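Local structure of sulfatase (Bacteroides fragilis CAG:558, 6USS) at residues Lys376-Met390 against Thr398-Leu411. The protein probably hydrolyses aryl sulfate esters as a calcium-dependent arylsulfatase of the gut microbiota. The protein carries 1 engineered substitution. Sequence-based numbering, arbitrary orientation.
Sequences KYLIIEDFYPSILEM and TVQPIDGISFIPLL
Phe407 lays one ring face over Ser386 on helix 383-390, where the loop leading into helix 408-412 crosses that helix, in an alkaline phosphatase-like sulfatase fold. Ser386 CB stands 3.7 Å from the Phe407 ring centroid, a CH-pi contact only 15° off the normal, and OG lies over the same face. That hydroxyl is held twice: it donates to Asp382 O one turn back and accepts a nearly straight bond from Phe407 N, 3.0 Å from OG. The same ring turns its edge to the face of Phe383 in a T-shaped pair, planes at 74°, while Leu378 CD2 meets it obliquely. With chi1 at 49°, CG of Phe407 sits between its backbone N and carbonyl carbon, which swings the ring in toward the helix.

Around this centre, Asp382 OD1 takes Ile405 N at 2.7 Å from above the carboxylate plane and also forms a salt bridge with Arg421, whereas OD2 receives Ile379 N. Gly404 CA comes within 3.3 Å of Glu381 O in a CA-H...O contact, the two backbones meeting directly where the loop passes. Farther along, Tyr384 packs its CE1 on Ile402 CD1, its hydroxyl hydrogen-bonded to Thr147 O. At the other end Glu389, extended alongside Ile408, accepts through OE1 from Ser406 OG at 2.7 Å; this OG closes an ST turn by receiving Ile408 N.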
loop_
_atom_site.group_PDB
_atom_site.type_symbol
_atom_site.label_atom_id
_atom_site.label_comp_id
_atom_site.label_asym_id
_atom_site.label_seq_id
_atom_site.Cartn_x
_atom_site.Cartn_y
_atom_site.Cartn_z
ATOM N N LYS A 376 1.858 -12.514 -34.851
ATOM C CA LYS A 376 1.171 -13.535 -34.067
ATOM C C LYS A 376 0.245 -12.893 -33.041
ATOM O O LYS A 376 0.579 -11.877 -32.429
ATOM C CB LYS A 376 2.180 -14.449 -33.368
ATOM C CG LYS A 376 3.244 -15.034 -34.311
ATOM C CD LYS A 376 2.574 -15.668 -35.514
ATOM C CE LYS A 376 3.531 -16.492 -36.353
ATOM N NZ LYS A 376 2.700 -17.453 -37.151
ATOM N N TYR A 377 -0.926 -13.482 -32.846
ATOM C CA TYR A 377 -1.889 -12.816 -31.987
ATOM C C TYR A 377 -1.680 -13.181 -30.522
ATOM O O TYR A 377 -1.185 -14.260 -30.187
ATOM C CB TYR A 377 -3.333 -13.101 -32.417
ATOM C CG TYR A 377 -3.808 -14.545 -32.555
ATOM C CD1 TYR A 377 -3.790 -15.429 -31.479
ATOM C CD2 TYR A 377 -4.369 -14.994 -33.755
ATOM C CE1 TYR A 377 -4.275 -16.740 -31.607
ATOM C CE2 TYR A 377 -4.844 -16.300 -33.895
ATOM C CZ TYR A 377 -4.797 -17.166 -32.817
ATOM O OH TYR A 377 -5.279 -18.458 -32.947
ATOM N N LEU A 378 -2.036 -12.235 -29.652
ATOM C CA LEU A 378 -2.010 -12.427 -28.213
ATOM C C LEU A 378 -3.164 -11.638 -27.608
ATOM O O LEU A 378 -3.746 -10.763 -28.254
ATOM C CB LEU A 378 -0.666 -11.994 -27.622
ATOM C CG LEU A 378 -0.263 -10.541 -27.892
ATOM C CD1 LEU A 378 -0.889 -9.546 -26.894
ATOM C CD2 LEU A 378 1.251 -10.427 -27.876
ATOM N N ILE A 379 -3.473 -11.935 -26.344
ATOM C CA ILE A 379 -4.598 -11.310 -25.667
ATOM C C ILE A 379 -4.168 -10.811 -24.286
ATOM O O ILE A 379 -3.246 -11.342 -23.672
ATOM C CB ILE A 379 -5.786 -12.285 -25.568
ATOM C CG1 ILE A 379 -7.014 -11.597 -24.974
ATOM C CG2 ILE A 379 -5.372 -13.558 -24.806
ATOM C CD1 ILE A 379 -8.291 -11.945 -25.701
ATOM N N ILE A 380 -4.887 -9.790 -23.791
ATOM C CA ILE A 380 -4.476 -8.993 -22.632
ATOM C C ILE A 380 -4.136 -9.854 -21.407
ATOM O O ILE A 380 -3.153 -9.582 -20.711
ATOM C CB ILE A 380 -5.560 -7.936 -22.317
ATOM C CG1 ILE A 380 -5.188 -7.089 -21.096
ATOM C CG2 ILE A 380 -6.927 -8.581 -22.113
ATOM C CD1 ILE A 380 -4.006 -6.208 -21.306
ATOM N N GLU A 381 -4.911 -10.908 -21.118
ATOM C CA GLU A 381 -4.562 -11.738 -19.957
ATOM C C GLU A 381 -3.166 -12.339 -20.060
ATOM O O GLU A 381 -2.614 -12.749 -19.033
ATOM C CB GLU A 381 -5.568 -12.878 -19.734
ATOM C CG GLU A 381 -5.714 -13.834 -20.893
ATOM C CD GLU A 381 -7.037 -13.624 -21.633
ATOM O OE1 GLU A 381 -7.642 -14.637 -22.068
ATOM O OE2 GLU A 381 -7.469 -12.444 -21.772
ATOM N N ASP A 382 -2.591 -12.409 -21.270
ATOM C CA ASP A 382 -1.219 -12.889 -21.438
ATOM C C ASP A 382 -0.185 -11.956 -20.803
ATOM O O ASP A 382 0.921 -12.405 -20.455
ATOM C CB ASP A 382 -0.883 -13.053 -22.921
ATOM C CG ASP A 382 -1.854 -13.959 -23.658
ATOM O OD1 ASP A 382 -2.564 -14.754 -23.002
ATOM O OD2 ASP A 382 -1.908 -13.860 -24.909
ATOM N N PHE A 383 -0.506 -10.660 -20.682
ATOM C CA PHE A 383 0.401 -9.701 -20.047
ATOM C C PHE A 383 0.817 -10.147 -18.645
ATOM O O PHE A 383 1.946 -9.869 -18.211
ATOM C CB PHE A 383 -0.256 -8.313 -19.972
ATOM C CG PHE A 383 -0.212 -7.528 -21.261
ATOM C CD1 PHE A 383 -0.711 -8.056 -22.440
ATOM C CD2 PHE A 383 0.291 -6.235 -21.278
ATOM C CE1 PHE A 383 -0.689 -7.312 -23.636
ATOM C CE2 PHE A 383 0.322 -5.483 -22.462
ATOM C CZ PHE A 383 -0.167 -6.026 -23.646
ATOM N N TYR A 384 -0.084 -10.858 -17.935
ATOM C CA TYR A 384 0.191 -11.258 -16.554
ATOM C C TYR A 384 1.345 -12.257 -16.463
ATOM O O TYR A 384 2.371 -11.935 -15.833
ATOM C CB TYR A 384 -1.100 -11.775 -15.922
ATOM C CG TYR A 384 -1.095 -12.228 -14.486
ATOM C CD1 TYR A 384 -0.392 -13.358 -14.084
ATOM C CD2 TYR A 384 -1.877 -11.567 -13.542
ATOM C CE1 TYR A 384 -0.435 -13.791 -12.770
ATOM C CE2 TYR A 384 -1.945 -11.992 -12.241
ATOM C CZ TYR A 384 -1.224 -13.103 -11.854
ATOM O OH TYR A 384 -1.289 -13.518 -10.545
ATOM N N PRO A 385 1.274 -13.454 -17.075
ATOM C CA PRO A 385 2.463 -14.326 -17.070
ATOM C C PRO A 385 3.670 -13.685 -17.719
ATOM O O PRO A 385 4.788 -13.973 -17.298
ATOM C CB PRO A 385 2.021 -15.564 -17.874
ATOM C CG PRO A 385 0.560 -15.427 -18.083
ATOM C CD PRO A 385 0.236 -13.975 -17.985
ATOM N N SER A 386 3.485 -12.835 -18.741
ATOM C CA SER A 386 4.640 -12.291 -19.461
ATOM C C SER A 386 5.420 -11.317 -18.595
ATOM O O SER A 386 6.656 -11.319 -18.593
ATOM C CB SER A 386 4.209 -11.601 -20.753
ATOM O OG SER A 386 3.423 -12.461 -21.554
ATOM N N ILE A 387 4.717 -10.478 -17.842
ATOM C CA ILE A 387 5.405 -9.492 -17.024
ATOM C C ILE A 387 6.125 -10.183 -15.859
ATOM O O ILE A 387 7.261 -9.835 -15.522
ATOM C CB ILE A 387 4.401 -8.411 -16.577
ATOM C CG1 ILE A 387 4.135 -7.461 -17.753
ATOM C CG2 ILE A 387 4.923 -7.672 -15.349
ATOM C CD1 ILE A 387 2.837 -6.667 -17.697
ATOM N N LEU A 388 5.499 -11.206 -15.264
ATOM C CA LEU A 388 6.164 -11.972 -14.215
ATOM C C LEU A 388 7.423 -12.660 -14.737
ATOM O O LEU A 388 8.428 -12.755 -14.012
ATOM C CB LEU A 388 5.185 -12.988 -13.629
ATOM C CG LEU A 388 3.996 -12.306 -12.938
ATOM C CD1 LEU A 388 2.999 -13.326 -12.437
ATOM C CD2 LEU A 388 4.457 -11.378 -11.812
ATOM N N GLU A 389 7.383 -13.155 -15.981
ATOM C CA GLU A 389 8.552 -13.795 -16.575
ATOM C C GLU A 389 9.632 -12.771 -16.899
ATOM O O GLU A 389 10.827 -13.044 -16.732
ATOM C CB GLU A 389 8.148 -14.564 -17.834
ATOM C CG GLU A 389 9.318 -15.148 -18.626
ATOM C CD GLU A 389 8.865 -16.153 -19.693
ATOM O OE1 GLU A 389 7.635 -16.417 -19.799
ATOM O OE2 GLU A 389 9.741 -16.695 -20.412
ATOM N N MET A 390 9.231 -11.587 -17.366
ATOM C CA MET A 390 10.204 -10.530 -17.588
ATOM C C MET A 390 10.909 -10.185 -16.293
ATOM O O MET A 390 12.107 -9.869 -16.287
ATOM C CB MET A 390 9.522 -9.287 -18.159
ATOM C CG MET A 390 9.170 -9.353 -19.616
ATOM S SD MET A 390 7.927 -8.093 -19.945
ATOM C CE MET A 390 7.852 -8.062 -21.721
ATOM N N THR A 398 -1.030 -18.822 -7.286
ATOM C CA THR A 398 -2.150 -17.903 -7.395
ATOM C C THR A 398 -3.404 -18.598 -6.882
ATOM O O THR A 398 -3.531 -19.817 -7.004
ATOM C CB THR A 398 -2.346 -17.470 -8.855
ATOM O OG1 THR A 398 -2.318 -18.633 -9.690
ATOM C CG2 THR A 398 -1.225 -16.542 -9.310
ATOM N N VAL A 399 -4.339 -17.825 -6.311
ATOM C CA VAL A 399 -5.608 -18.436 -5.906
ATOM C C VAL A 399 -6.445 -18.812 -7.119
ATOM O O VAL A 399 -7.221 -19.772 -7.066
ATOM C CB VAL A 399 -6.416 -17.524 -4.954
ATOM C CG1 VAL A 399 -5.647 -17.271 -3.644
ATOM C CG2 VAL A 399 -6.814 -16.209 -5.634
ATOM N N GLN A 400 -6.317 -18.074 -8.219
ATOM C CA GLN A 400 -7.134 -18.273 -9.405
ATOM C C GLN A 400 -6.311 -18.911 -10.516
ATOM O O GLN A 400 -5.089 -18.720 -10.570
ATOM C CB GLN A 400 -7.698 -16.937 -9.915
ATOM C CG GLN A 400 -6.697 -16.083 -10.710
ATOM C CD GLN A 400 -5.586 -15.472 -9.839
ATOM O OE1 GLN A 400 -5.447 -15.795 -8.653
ATOM N NE2 GLN A 400 -4.808 -14.571 -10.426
ATOM N N PRO A 401 -6.945 -19.654 -11.428
ATOM C CA PRO A 401 -6.218 -20.158 -12.602
ATOM C C PRO A 401 -5.729 -19.012 -13.470
ATOM O O PRO A 401 -6.339 -17.943 -13.513
ATOM C CB PRO A 401 -7.264 -20.996 -13.351
ATOM C CG PRO A 401 -8.403 -21.152 -12.417
ATOM C CD PRO A 401 -8.380 -19.961 -11.504
ATOM N N ILE A 402 -4.619 -19.241 -14.169
ATOM C CA ILE A 402 -4.040 -18.235 -15.053
ATOM C C ILE A 402 -4.333 -18.633 -16.492
ATOM O O ILE A 402 -3.742 -19.587 -17.015
ATOM C CB ILE A 402 -2.538 -18.064 -14.821
ATOM C CG1 ILE A 402 -2.281 -17.764 -13.349
ATOM C CG2 ILE A 402 -2.001 -16.931 -15.682
ATOM C CD1 ILE A 402 -2.805 -16.428 -12.930
ATOM N N ASP A 403 -5.229 -17.890 -17.146
ATOM C CA ASP A 403 -5.565 -18.145 -18.543
ATOM C C ASP A 403 -4.565 -17.527 -19.523
ATOM O O ASP A 403 -4.397 -18.046 -20.626
ATOM C CB ASP A 403 -6.981 -17.641 -18.813
ATOM C CG ASP A 403 -8.010 -18.289 -17.879
ATOM O OD1 ASP A 403 -8.086 -19.534 -17.846
ATOM O OD2 ASP A 403 -8.732 -17.572 -17.161
ATOM N N GLY A 404 -3.885 -16.445 -19.146
ATOM C CA GLY A 404 -2.903 -15.854 -20.040
ATOM C C GLY A 404 -1.790 -16.828 -20.389
ATOM O O GLY A 404 -1.457 -17.737 -19.623
ATOM N N ILE A 405 -1.230 -16.651 -21.584
ATOM C CA ILE A 405 -0.098 -17.437 -22.068
ATOM C C ILE A 405 1.044 -16.472 -22.357
ATOM O O ILE A 405 0.866 -15.505 -23.106
ATOM C CB ILE A 405 -0.451 -18.239 -23.338
ATOM C CG1 ILE A 405 -1.658 -19.148 -23.114
ATOM C CG2 ILE A 405 0.731 -19.076 -23.756
ATOM C CD1 ILE A 405 -1.406 -20.241 -22.084
ATOM N N SER A 406 2.205 -16.733 -21.770
ATOM C CA SER A 406 3.351 -15.854 -21.967
ATOM C C SER A 406 3.639 -15.641 -23.450
ATOM O O SER A 406 3.611 -16.589 -24.242
ATOM C CB SER A 406 4.575 -16.427 -21.278
ATOM O OG SER A 406 5.632 -15.511 -21.381
ATOM N N PHE A 407 3.864 -14.384 -23.840
ATOM C CA PHE A 407 4.294 -14.077 -25.192
ATOM C C PHE A 407 5.783 -13.777 -25.254
ATOM O O PHE A 407 6.263 -13.276 -26.275
ATOM C CB PHE A 407 3.483 -12.920 -25.797
ATOM C CG PHE A 407 3.352 -11.687 -24.916
ATOM C CD1 PHE A 407 4.417 -10.805 -24.749
ATOM C CD2 PHE A 407 2.136 -11.374 -24.310
ATOM C CE1 PHE A 407 4.299 -9.658 -23.949
ATOM C CE2 PHE A 407 2.005 -10.220 -23.508
ATOM C CZ PHE A 407 3.092 -9.360 -23.330
ATOM N N ILE A 408 6.523 -14.082 -24.191
ATOM C CA ILE A 408 7.978 -13.947 -24.193
ATOM C C ILE A 408 8.563 -14.737 -25.367
ATOM O O ILE A 408 9.543 -14.277 -25.980
ATOM C CB ILE A 408 8.587 -14.388 -22.846
ATOM C CG1 ILE A 408 8.540 -13.270 -21.805
ATOM C CG2 ILE A 408 10.058 -14.713 -22.990
ATOM C CD1 ILE A 408 7.266 -12.494 -21.758
ATOM N N PRO A 409 8.029 -15.911 -25.732
ATOM C CA PRO A 409 8.552 -16.580 -26.940
ATOM C C PRO A 409 8.356 -15.778 -28.215
ATOM O O PRO A 409 9.124 -15.973 -29.164
ATOM C CB PRO A 409 7.789 -17.914 -26.979
ATOM C CG PRO A 409 7.514 -18.205 -25.575
ATOM C CD PRO A 409 7.232 -16.855 -24.919
ATOM N N LEU A 410 7.366 -14.882 -28.281
ATOM C CA LEU A 410 7.295 -13.990 -29.433
ATOM C C LEU A 410 8.346 -12.899 -29.338
ATOM O O LEU A 410 8.937 -12.514 -30.352
ATOM C CB LEU A 410 5.900 -13.381 -29.555
ATOM C CG LEU A 410 4.773 -14.402 -29.701
ATOM C CD1 LEU A 410 3.407 -13.755 -29.486
ATOM C CD2 LEU A 410 4.860 -15.077 -31.057
ATOM N N LEU A 411 8.613 -12.411 -28.128
ATOM C CA LEU A 411 9.605 -11.351 -27.967
ATOM C C LEU A 411 11.006 -11.839 -28.325
ATOM O O LEU A 411 11.827 -11.074 -28.841
ATOM C CB LEU A 411 9.574 -10.822 -26.538
ATOM C CG LEU A 411 8.267 -10.123 -26.182
ATOM C CD1 LEU A 411 8.223 -9.891 -24.684
ATOM C CD2 LEU A 411 8.110 -8.813 -26.949
HETATM O O HOH W 1 0.669 -14.800 -25.808
#